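Beta-lactamase (Serratia marcescens, PDB 5GWA) is a class A extended-spectrum beta-lactamase that probably hydrolyses beta-lactams to substituted beta-amino acids and is captured here with the inhibitor avibactam. Local coordinates at residues A228-I233 with K262-I267; F244-Y249 with K269-Y274; K13-K18 with L35-K40. One frame throughout, in Å; residues are numbered along the deposited sequence.

Contact 1: A228-I233 with K262-I267; sequences AATNDI and KIIAEI. With NA (sodium ion), chain X.
I264 is the one residue of helix segment 262-267 that touches strand segment 228-233, and it meets T230, N231 and D232 in turn. Its CB carries two branches that divide the work. The shorter one ends at once, CG2 of I264 lying 4.1 Å from CB of D232. The longer one leaves with CG1 beside the backbone N (chi1 -56°) and then runs out extended (chi2 172°), which carries CD1 onto the strand backbone. There CD1 of I264 sits 3.5 Å from O of T230 and 3.9 Å from C of N231. CG2 of T230 also borders it, with CD1 of I264 4.3 Å away.

No hydrogen bond crosses this contact; the polar ends of N231 and D232 are engaged elsewhere. Although CB of D232 faces the helix, its carboxylate is gripped by H214 ND1 at OD1 and by the backbone N of L202 at OD2. N231 points from the opposite side of the strand, where ND2 donates to O of P44; the side chain of N231 is about 7 Å from the bound avibactam. Toward the start of the segment, O of A229 binds a sodium ion at 2.9 Å, and OG1 of T230 is 3.1 Å from the same ion.

The short axes approach to 9.0 Å at 31°, with strand and helix running roughly the same way. One face of this strand thus receives a helix while the other looks toward the inhibitor pocket, as expected for the alpha/beta domain of class A beta-lactamases, in which the C-terminal helix packs on the five-stranded antiparallel sheet.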
# COMPACT_ATOMS: atom_id res chain seq x y z
N ALA A 228 -16.34 -1.54 1.44
CA ALA A 228 -16.96 -2.19 0.29
C ALA A 228 -16.73 -3.69 0.23
O ALA A 228 -17.60 -4.43 -0.19
CB ALA A 228 -16.48 -1.56 -0.99
N ALA A 229 -15.50 -4.12 0.53
CA ALA A 229 -15.10 -5.52 0.32
C ALA A 229 -14.11 -6.02 1.37
O ALA A 229 -13.11 -5.37 1.64
CB ALA A 229 -14.52 -5.71 -1.06
N THR A 230 -14.43 -7.16 1.96
CA THR A 230 -13.48 -7.95 2.76
C THR A 230 -13.76 -9.41 2.38
O THR A 230 -14.79 -9.99 2.72
CB THR A 230 -13.72 -7.74 4.27
OG1 THR A 230 -13.74 -6.35 4.56
CG2 THR A 230 -12.63 -8.39 5.09
N ASN A 231 -12.83 -10.00 1.61
CA ASN A 231 -13.09 -11.23 0.90
C ASN A 231 -11.97 -12.25 1.15
O ASN A 231 -10.82 -11.86 1.37
CB ASN A 231 -13.09 -10.97 -0.62
CG ASN A 231 -14.01 -9.83 -1.05
OD1 ASN A 231 -15.09 -9.60 -0.46
ND2 ASN A 231 -13.71 -9.27 -2.23
N ASP A 232 -12.30 -13.52 0.95
CA ASP A 232 -11.30 -14.61 0.89
C ASP A 232 -11.91 -15.77 0.11
O ASP A 232 -13.09 -16.11 0.30
CB ASP A 232 -10.88 -14.99 2.29
CG ASP A 232 -9.56 -15.75 2.33
OD1 ASP A 232 -8.85 -15.78 1.29
OD2 ASP A 232 -9.22 -16.24 3.44
N ILE A 233 -11.14 -16.30 -0.84
CA ILE A 233 -11.59 -17.38 -1.72
C ILE A 233 -10.53 -18.45 -1.77
O ILE A 233 -9.34 -18.12 -1.70
CB ILE A 233 -11.94 -16.89 -3.15
CG1 ILE A 233 -10.69 -16.53 -3.96
CG2 ILE A 233 -12.88 -15.71 -3.07
CD1 ILE A 233 -11.00 -16.30 -5.43
N LYS A 262 -13.73 -11.87 11.00
CA LYS A 262 -14.34 -12.89 11.80
C LYS A 262 -15.55 -13.53 11.14
O LYS A 262 -15.74 -14.73 11.23
CB LYS A 262 -14.72 -12.28 13.16
CG LYS A 262 -15.34 -13.25 14.14
CD LYS A 262 -14.31 -14.22 14.70
CE LYS A 262 -13.59 -13.65 15.91
NZ LYS A 262 -12.44 -14.49 16.33
N ILE A 263 -16.30 -12.74 10.36
CA ILE A 263 -17.42 -13.30 9.61
C ILE A 263 -16.94 -14.40 8.67
O ILE A 263 -17.51 -15.49 8.61
CB ILE A 263 -18.18 -12.23 8.82
CG1 ILE A 263 -19.03 -11.37 9.78
CG2 ILE A 263 -19.10 -12.86 7.79
CD1 ILE A 263 -19.50 -10.08 9.19
N ILE A 264 -15.84 -14.12 7.97
CA ILE A 264 -15.28 -15.13 7.06
C ILE A 264 -14.82 -16.37 7.82
O ILE A 264 -15.12 -17.51 7.44
CB ILE A 264 -14.10 -14.57 6.23
CG1 ILE A 264 -14.56 -13.32 5.45
CG2 ILE A 264 -13.56 -15.63 5.27
CD1 ILE A 264 -13.46 -12.57 4.74
N ALA A 265 -14.12 -16.13 8.93
CA ALA A 265 -13.50 -17.20 9.71
C ALA A 265 -14.58 -18.12 10.31
O ALA A 265 -14.48 -19.34 10.27
CB ALA A 265 -12.61 -16.61 10.80
N GLU A 266 -15.65 -17.49 10.82
CA GLU A 266 -16.72 -18.23 11.47
C GLU A 266 -17.56 -19.00 10.46
O GLU A 266 -17.85 -20.17 10.69
CB GLU A 266 -17.61 -17.30 12.27
CG GLU A 266 -16.93 -16.73 13.51
CD GLU A 266 -16.92 -17.69 14.69
OE1 GLU A 266 -17.17 -18.90 14.53
OE2 GLU A 266 -16.64 -17.19 15.81
N ILE A 267 -17.84 -18.39 9.31
CA ILE A 267 -18.59 -19.10 8.26
C ILE A 267 -17.78 -20.30 7.77
O ILE A 267 -18.27 -21.41 7.62
CB ILE A 267 -19.01 -18.16 7.10
CG1 ILE A 267 -20.12 -17.23 7.57
CG2 ILE A 267 -19.48 -18.96 5.89
CD1 ILE A 267 -20.43 -16.11 6.62
NA NA X . -11.38 -4.55 3.83

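Contact 2: F244-Y249 with K269-Y274; sequences FAIAVY and KSVWDY
The phenyl ring of F244 meets the indole of W272 at its edge: CE3 of W272 lies near the phenyl plane, 4.1 Å from CE1 of F244, and the two side chains cross at about a right angle. Seen from the indole, the same approach is oblique. V271 also comes obliquely to the phenyl ring, CG1 of V271 standing 3.8 Å from CE2 of F244, so that V271 and W272 meet different atoms of the ring, CE2 and CE1. This is the helix-on-sheet layer of the class A fold, with the C-terminal helix lying against strand 243-253 in nearly antiparallel sense (159°) and the segment axes 11.0 Å apart.

The gap between the axes is filled by F244 and I246 from the strand and V271 and W272 from the helix. F244 places CG between its backbone N and carbonyl carbon (chi1 63°), and its ring reaches across to the helix. Two residues on, I246 points the same way, and its CD1 stops 4.3 Å from CG2 of V271. V271 faces both strand side chains, CG1 to F244 and CG2 to I246, while I11 of helix 4-15 touches it as well.

W272 also touches L206, P207, T210 and P239 of the loops. On the outer side of the helix, one turn apart, K269 and D273 form a salt bridge, NZ of K269 lying 2.6 Å from OD1 of D273, which accepts through its syn lone pair. That same OD1 of D273 lies in the indole plane at the edge of the ring, 3.6 Å from CD1 of W272.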
# COMPACT_ATOMS: atom_id res chain seq x y z
N PHE A 244 -12.72 -28.82 -0.44
CA PHE A 244 -13.86 -27.98 -0.82
C PHE A 244 -13.38 -26.60 -1.25
O PHE A 244 -12.43 -26.06 -0.67
CB PHE A 244 -14.93 -27.92 0.29
CG PHE A 244 -14.48 -27.29 1.59
CD1 PHE A 244 -13.85 -28.04 2.56
CD2 PHE A 244 -14.81 -25.98 1.90
CE1 PHE A 244 -13.44 -27.47 3.74
CE2 PHE A 244 -14.45 -25.41 3.12
CZ PHE A 244 -13.79 -26.17 4.06
N ALA A 245 -14.06 -26.07 -2.26
CA ALA A 245 -13.88 -24.67 -2.64
C ALA A 245 -14.88 -23.81 -1.91
O ALA A 245 -16.02 -24.23 -1.68
CB ALA A 245 -14.05 -24.53 -4.13
N ILE A 246 -14.40 -22.69 -1.38
CA ILE A 246 -15.24 -21.77 -0.64
C ILE A 246 -14.89 -20.34 -1.05
O ILE A 246 -13.74 -19.99 -1.25
CB ILE A 246 -15.12 -21.98 0.88
CG1 ILE A 246 -15.98 -21.01 1.68
CG2 ILE A 246 -13.67 -21.93 1.33
CD1 ILE A 246 -16.21 -21.45 3.11
N ALA A 247 -15.92 -19.50 -1.15
CA ALA A 247 -15.73 -18.09 -1.38
C ALA A 247 -16.63 -17.28 -0.49
O ALA A 247 -17.84 -17.56 -0.40
CB ALA A 247 -16.01 -17.77 -2.83
N VAL A 248 -16.06 -16.33 0.26
CA VAL A 248 -16.86 -15.46 1.10
C VAL A 248 -16.56 -14.02 0.78
O VAL A 248 -15.39 -13.60 0.76
CB VAL A 248 -16.66 -15.72 2.62
CG1 VAL A 248 -17.55 -14.81 3.45
CG2 VAL A 248 -16.90 -17.19 2.96
N TYR A 249 -17.61 -13.23 0.51
CA TYR A 249 -17.48 -11.81 0.22
C TYR A 249 -18.28 -11.02 1.25
O TYR A 249 -19.49 -11.11 1.29
CB TYR A 249 -18.04 -11.48 -1.17
CG TYR A 249 -17.35 -12.22 -2.26
CD1 TYR A 249 -17.74 -13.50 -2.61
CD2 TYR A 249 -16.30 -11.65 -2.96
CE1 TYR A 249 -17.10 -14.19 -3.62
CE2 TYR A 249 -15.57 -12.37 -3.89
CZ TYR A 249 -15.97 -13.63 -4.19
OH TYR A 249 -15.25 -14.27 -5.16
N LYS A 269 -15.45 -21.95 9.42
CA LYS A 269 -15.41 -22.92 10.53
C LYS A 269 -16.69 -23.74 10.55
O LYS A 269 -16.65 -24.96 10.80
CB LYS A 269 -15.24 -22.13 11.84
CG LYS A 269 -15.25 -22.95 13.12
CD LYS A 269 -14.16 -23.98 13.19
CE LYS A 269 -14.10 -24.55 14.61
NZ LYS A 269 -14.02 -26.03 14.63
N SER A 270 -17.82 -23.07 10.34
CA SER A 270 -19.12 -23.75 10.32
C SER A 270 -19.12 -24.80 9.21
O SER A 270 -19.55 -25.94 9.42
CB SER A 270 -20.30 -22.79 10.10
OG SER A 270 -20.52 -21.96 11.24
N VAL A 271 -18.62 -24.42 8.04
CA VAL A 271 -18.61 -25.33 6.91
C VAL A 271 -17.65 -26.49 7.17
O VAL A 271 -17.97 -27.65 6.91
CB VAL A 271 -18.24 -24.59 5.60
CG1 VAL A 271 -18.06 -25.54 4.45
CG2 VAL A 271 -19.29 -23.55 5.27
N TRP A 272 -16.47 -26.16 7.66
CA TRP A 272 -15.46 -27.15 8.04
C TRP A 272 -16.05 -28.15 9.05
O TRP A 272 -15.97 -29.36 8.83
CB TRP A 272 -14.24 -26.44 8.63
CG TRP A 272 -13.23 -27.35 9.24
CD1 TRP A 272 -13.21 -27.79 10.55
CD2 TRP A 272 -12.08 -27.91 8.62
NE1 TRP A 272 -12.12 -28.58 10.76
CE2 TRP A 272 -11.46 -28.75 9.57
CE3 TRP A 272 -11.56 -27.88 7.33
CZ2 TRP A 272 -10.24 -29.37 9.33
CZ3 TRP A 272 -10.36 -28.54 7.07
CH2 TRP A 272 -9.75 -29.32 8.06
N ASP A 273 -16.67 -27.64 10.11
CA ASP A 273 -17.21 -28.51 11.16
C ASP A 273 -18.25 -29.46 10.57
O ASP A 273 -18.25 -30.62 10.90
CB ASP A 273 -17.83 -27.69 12.30
CG ASP A 273 -16.79 -27.07 13.22
OD1 ASP A 273 -15.60 -27.49 13.18
OD2 ASP A 273 -17.18 -26.21 14.03
N TYR A 274 -19.10 -28.99 9.66
CA TYR A 274 -20.09 -29.83 8.99
C TYR A 274 -19.45 -30.91 8.12
O TYR A 274 -19.81 -32.12 8.19
CB TYR A 274 -21.02 -28.97 8.12
CG TYR A 274 -22.04 -29.79 7.37
CD1 TYR A 274 -23.18 -30.25 8.00
CD2 TYR A 274 -21.79 -30.22 6.07
CE1 TYR A 274 -24.08 -31.07 7.33
CE2 TYR A 274 -22.68 -31.02 5.40
CZ TYR A 274 -23.82 -31.46 6.04
OH TYR A 274 -24.72 -32.24 5.36

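Contact 3: K13-K18 with L35-K40; sequences KYLKDK and LNVNEK. With NA (sodium ion), chain K.
L15 turns CG to lie beside its backbone N, opposite the carbonyl carbon (chi1 -78°), while V37 sets CG1 opposite its own N (chi1 178°); the two side chains then reach for each other and meet tip to tip, CD1 of L15 lying 4.1 Å from CG1 of V37. The same CD1 of L15 also brushes the amide of N38, 4.2 Å from ND2, whose hydrogen bond goes to O of V22. The touch is small, and its L15-V37 part is apolar.

From L15 to K18 the chain makes a type I turn, closed by N of K18 to O of L15. K18 doubles back to tie the turn together: NZ donates to O of Y14 at 2.9 Å, with a C=O...N angle of 153°, and makes a salt bridge to D17, 2.7 Å from OD1 and using the syn lone pair of OD1. Two bonds, to O of Y14 and OD1 of D17, hold the ammonium over one face of the Y14 ring, toward its rim.

Past V37 the strand gives way to a loop that holds a sodium ion. O of E39 binds it at 2.8 Å, two waters add to the shell, and D165 OD1 contributes from helix 164-175. NZ of K40 donates to one of those waters.

Strand 34-37 is outermost in the sheet, beside 21-28, where L15 also packs on V22; Y14 rests against K262, I263 and E266 of helix 257-276. The N-terminal and C-terminal helices thus lie together against the five-stranded antiparallel sheet of the class A beta-lactamase alpha/beta domain.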
# COMPACT_ATOMS: atom_id res chain seq x y z
N LYS A 13 -28.46 -17.43 10.13
CA LYS A 13 -28.78 -16.91 11.46
C LYS A 13 -27.62 -16.11 12.02
O LYS A 13 -27.82 -15.04 12.60
CB LYS A 13 -29.15 -18.06 12.40
CG LYS A 13 -29.54 -17.61 13.80
CD LYS A 13 -30.13 -18.76 14.61
CE LYS A 13 -30.37 -18.35 16.05
NZ LYS A 13 -30.50 -19.54 16.94
N TYR A 14 -26.41 -16.61 11.81
CA TYR A 14 -25.18 -15.88 12.15
C TYR A 14 -25.12 -14.49 11.51
O TYR A 14 -24.70 -13.49 12.11
CB TYR A 14 -23.96 -16.73 11.74
CG TYR A 14 -22.62 -16.04 11.96
CD1 TYR A 14 -22.15 -15.80 13.24
CD2 TYR A 14 -21.91 -15.51 10.90
CE1 TYR A 14 -20.97 -15.11 13.45
CE2 TYR A 14 -20.72 -14.86 11.10
CZ TYR A 14 -20.26 -14.65 12.37
OH TYR A 14 -19.10 -13.96 12.58
N LEU A 15 -25.58 -14.41 10.27
CA LEU A 15 -25.49 -13.21 9.49
C LEU A 15 -26.57 -12.18 9.83
O LEU A 15 -26.43 -11.01 9.49
CB LEU A 15 -25.60 -13.58 8.02
CG LEU A 15 -24.35 -14.16 7.37
CD1 LEU A 15 -24.68 -14.51 5.92
CD2 LEU A 15 -23.18 -13.19 7.47
N LYS A 16 -27.58 -12.60 10.59
CA LYS A 16 -28.73 -11.75 10.90
C LYS A 16 -28.36 -10.40 11.48
O LYS A 16 -28.99 -9.39 11.14
CB LYS A 16 -29.68 -12.47 11.87
CG LYS A 16 -30.69 -13.39 11.19
CD LYS A 16 -31.48 -14.21 12.21
CE LYS A 16 -32.03 -13.34 13.33
NZ LYS A 16 -33.12 -14.03 14.08
N ASP A 17 -27.42 -10.37 12.43
CA ASP A 17 -27.07 -9.12 13.11
C ASP A 17 -25.79 -8.48 12.62
O ASP A 17 -25.27 -7.55 13.25
CB ASP A 17 -27.00 -9.32 14.62
CG ASP A 17 -25.87 -10.23 15.04
OD1 ASP A 17 -25.07 -10.63 14.18
OD2 ASP A 17 -25.82 -10.57 16.24
N LYS A 18 -25.29 -8.93 11.47
CA LYS A 18 -24.09 -8.34 10.90
C LYS A 18 -24.50 -7.33 9.86
O LYS A 18 -25.30 -7.64 8.95
CB LYS A 18 -23.20 -9.43 10.27
CG LYS A 18 -22.83 -10.58 11.19
CD LYS A 18 -21.99 -10.12 12.37
CE LYS A 18 -21.60 -11.32 13.22
NZ LYS A 18 -22.79 -12.08 13.69
N LEU A 35 -23.43 -25.30 -1.41
CA LEU A 35 -24.14 -24.38 -0.54
C LEU A 35 -23.95 -22.97 -1.06
O LEU A 35 -22.81 -22.57 -1.34
CB LEU A 35 -23.59 -24.50 0.88
CG LEU A 35 -24.34 -23.69 1.94
CD1 LEU A 35 -24.46 -24.52 3.21
CD2 LEU A 35 -23.66 -22.37 2.22
N ASN A 36 -25.04 -22.21 -1.17
CA ASN A 36 -25.01 -20.81 -1.62
C ASN A 36 -25.81 -19.97 -0.65
O ASN A 36 -26.89 -20.39 -0.21
CB ASN A 36 -25.63 -20.69 -2.99
CG ASN A 36 -24.80 -21.34 -4.08
OD1 ASN A 36 -23.58 -21.22 -4.12
ND2 ASN A 36 -25.47 -22.06 -4.95
N VAL A 37 -25.30 -18.79 -0.31
CA VAL A 37 -26.01 -17.80 0.49
C VAL A 37 -25.86 -16.43 -0.16
O VAL A 37 -24.75 -16.01 -0.47
CB VAL A 37 -25.47 -17.73 1.94
CG1 VAL A 37 -26.19 -16.66 2.73
CG2 VAL A 37 -25.59 -19.10 2.59
N ASN A 38 -26.98 -15.74 -0.40
CA ASN A 38 -26.98 -14.41 -0.97
C ASN A 38 -26.21 -14.37 -2.29
O ASN A 38 -25.59 -13.37 -2.63
CB ASN A 38 -26.45 -13.39 0.02
CG ASN A 38 -27.27 -13.33 1.28
OD1 ASN A 38 -28.49 -13.46 1.25
ND2 ASN A 38 -26.60 -13.15 2.42
N GLU A 39 -26.34 -15.42 -3.08
CA GLU A 39 -25.46 -15.63 -4.22
C GLU A 39 -25.83 -14.90 -5.50
O GLU A 39 -25.06 -14.93 -6.46
CB GLU A 39 -25.26 -17.12 -4.52
CG GLU A 39 -26.43 -17.79 -5.24
CD GLU A 39 -27.62 -18.16 -4.37
OE1 GLU A 39 -27.66 -17.90 -3.14
OE2 GLU A 39 -28.55 -18.75 -4.98
N LYS A 40 -27.04 -14.33 -5.55
CA LYS A 40 -27.48 -13.68 -6.77
C LYS A 40 -27.03 -12.21 -6.84
O LYS A 40 -27.23 -11.55 -7.85
CB LYS A 40 -28.99 -13.86 -6.93
CG LYS A 40 -29.39 -15.31 -7.21
CD LYS A 40 -30.67 -15.41 -8.02
CE LYS A 40 -31.00 -16.86 -8.34
NZ LYS A 40 -30.22 -17.30 -9.53
NA NA K . -25.58 -16.59 -8.66
O HOH W 1 -27.80 -18.16 -8.94
O HOH W 2 -27.04 -15.42 -10.60

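From the N terminus, contact 3 closes first: the end of helix 4-15 meets the end of strand 34-37, enclosing strand 21-28. It is complete long before the other two begin. Strands 227-237 and 243-253 then pass side by side through the sheet, and helix 257-276 returns over both. Its earlier part, 262-267, meets the first of these strands in contact 1, and its later part, 269-274, meets the second in contact 2, so the two closures cross. They adjoin directly through D232 O and V248 N. Contacts 1 and 3 also adjoin, which brings the two terminal helices together on the sheet.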